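Local coordinates for regulatory Subunit of Protein Kinase A (cAMP-dependent) from Euglena gracilis (Euglena gracilis, PDB 6RSX) that binds cyclic AMP in two cyclic nucleotide-binding domains and, as a regulatory subunit, probably restrains the protein kinase A catalytic subunit until cAMP is bound, at residues E54-S59 with R145-T150. Sequence-based numbering, arbitrary orientation.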
# COMPACT_ATOMS: atom_id res chain seq x y z
N GLU A 54 2.49 10.84 -18.60
CA GLU A 54 3.23 11.79 -19.42
C GLU A 54 3.46 13.09 -18.66
O GLU A 54 4.52 13.73 -18.81
CB GLU A 54 2.47 12.06 -20.72
CG GLU A 54 3.33 12.08 -21.98
CD GLU A 54 4.03 13.41 -22.22
OE1 GLU A 54 3.72 14.40 -21.52
OE2 GLU A 54 4.89 13.46 -23.13
N VAL A 55 2.48 13.53 -17.87
CA VAL A 55 2.68 14.74 -17.08
C VAL A 55 3.75 14.51 -16.02
O VAL A 55 4.63 15.36 -15.81
CB VAL A 55 1.35 15.18 -16.44
CG1 VAL A 55 1.59 16.34 -15.50
CG2 VAL A 55 0.35 15.56 -17.51
N VAL A 56 3.69 13.36 -15.34
CA VAL A 56 4.71 13.05 -14.34
C VAL A 56 6.09 13.06 -14.97
O VAL A 56 7.01 13.70 -14.47
CB VAL A 56 4.40 11.70 -13.67
CG1 VAL A 56 5.55 11.30 -12.74
CG2 VAL A 56 3.10 11.77 -12.92
N TYR A 57 6.26 12.37 -16.12
CA TYR A 57 7.60 12.23 -16.67
C TYR A 57 8.16 13.53 -17.19
O TYR A 57 9.39 13.65 -17.31
CB TYR A 57 7.62 11.20 -17.80
CG TYR A 57 7.26 9.82 -17.35
CD1 TYR A 57 7.76 9.29 -16.17
CD2 TYR A 57 6.39 9.05 -18.11
CE1 TYR A 57 7.42 7.99 -15.76
CE2 TYR A 57 6.05 7.74 -17.71
CZ TYR A 57 6.56 7.23 -16.54
OH TYR A 57 6.21 5.95 -16.16
N SER A 58 7.31 14.50 -17.53
CA SER A 58 7.81 15.78 -17.98
C SER A 58 7.92 16.81 -16.85
O SER A 58 8.68 17.78 -17.00
CB SER A 58 6.92 16.34 -19.11
OG SER A 58 5.63 16.72 -18.64
N SER A 59 7.22 16.60 -15.73
CA SER A 59 7.13 17.58 -14.65
C SER A 59 8.01 17.27 -13.44
O SER A 59 8.44 18.21 -12.76
CB SER A 59 5.68 17.70 -14.15
OG SER A 59 4.81 18.16 -15.19
N ARG A 145 -2.02 18.46 -7.62
CA ARG A 145 -3.46 18.70 -7.62
C ARG A 145 -4.11 18.26 -8.92
O ARG A 145 -5.23 17.75 -8.92
CB ARG A 145 -3.76 20.18 -7.34
CG ARG A 145 -3.41 20.57 -5.90
CD ARG A 145 -3.91 21.96 -5.51
NE ARG A 145 -5.30 21.89 -5.06
CZ ARG A 145 -5.68 21.54 -3.83
NH1 ARG A 145 -6.97 21.51 -3.51
NH2 ARG A 145 -4.76 21.21 -2.92
N ARG A 146 -3.41 18.45 -10.05
CA ARG A 146 -3.98 18.05 -11.33
C ARG A 146 -4.13 16.54 -11.45
O ARG A 146 -5.20 16.06 -11.86
CB ARG A 146 -3.11 18.57 -12.48
CG ARG A 146 -3.19 20.07 -12.64
CD ARG A 146 -3.20 20.44 -14.11
NE ARG A 146 -1.90 20.29 -14.74
CZ ARG A 146 -1.64 19.47 -15.75
NH1 ARG A 146 -0.42 19.44 -16.28
NH2 ARG A 146 -2.59 18.68 -16.23
N ILE A 147 -3.10 15.77 -11.10
CA ILE A 147 -3.06 14.35 -11.46
C ILE A 147 -3.25 13.36 -10.31
O ILE A 147 -3.64 12.21 -10.57
CB ILE A 147 -1.76 14.02 -12.21
CG1 ILE A 147 -0.58 14.08 -11.26
CG2 ILE A 147 -1.55 14.96 -13.41
CD1 ILE A 147 0.67 13.56 -11.89
N LEU A 148 -3.01 13.75 -9.06
CA LEU A 148 -3.10 12.79 -7.97
C LEU A 148 -4.16 13.10 -6.92
O LEU A 148 -4.64 12.17 -6.26
CB LEU A 148 -1.73 12.66 -7.26
CG LEU A 148 -0.69 11.77 -7.94
CD1 LEU A 148 0.68 11.96 -7.27
CD2 LEU A 148 -1.16 10.31 -7.86
N LEU A 149 -4.57 14.37 -6.76
CA LEU A 149 -5.33 14.74 -5.56
C LEU A 149 -6.70 14.05 -5.52
O LEU A 149 -7.08 13.47 -4.50
CB LEU A 149 -5.47 16.27 -5.47
CG LEU A 149 -6.19 16.77 -4.22
CD1 LEU A 149 -5.80 18.21 -3.86
CD2 LEU A 149 -7.68 16.68 -4.47
N THR A 150 -7.44 14.10 -6.63
CA THR A 150 -8.84 13.68 -6.61
C THR A 150 -8.97 12.19 -6.31
O THR A 150 -9.66 11.79 -5.37
CB THR A 150 -9.51 14.00 -7.95
OG1 THR A 150 -9.46 15.41 -8.18
CG2 THR A 150 -10.96 13.54 -7.92
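Ile147 meets Val55 through its CG2 methyl. This lies 4.0 Å from CG1 of Val55, and the two side chains run past each other in opposite directions. With chi1 at 70°, CG1 of Ile147 sits between its own backbone N and carbonyl carbon, while CG2 is anti to the carbonyl carbon and meets Val55. Chi2 of 171° extends the other branch to CD1, on the Val56 side. The modelled closeness of CD1 to CG2 of Val56 is doubtful in detail. This is the more tightly packed side: Ile147 and Val56 are both buried, and Val55, Val56 and Ile147 meet only through carbon atoms.

The other side is looser and faces solvent. Arg146 is exposed and was modelled in two conformers. In one of them the chain bends at chi2 and chi3, and NH1 stands 3.8 Å from Val55 CG1, with the guanidinium oblique to that methyl. This touch is therefore loosely defined. No hydrogen bond crosses between 54-59 and 145-150. The hydroxyls of Ser58 and Ser59 bond to carbonyls of their own helix. Ser59 OG donates to Val55 O at 2.9 Å, and Ser58 OG to Glu54 O at 3.2 Å. Glu54 O also accepts from Ser58 N.

The contact joins the helix leading into strand 61-65 of the first cyclic nucleotide-binding domain to the junction of helices 141-147 and 149-165, which follow strand 134-140. It thus links helical parts on both sides of the beta-roll in sequence. Thr143, on helix 141-147, also touches Val55. Val56 packs further against Leu39 of helix 29-39 and Phe45 of helix 43-46.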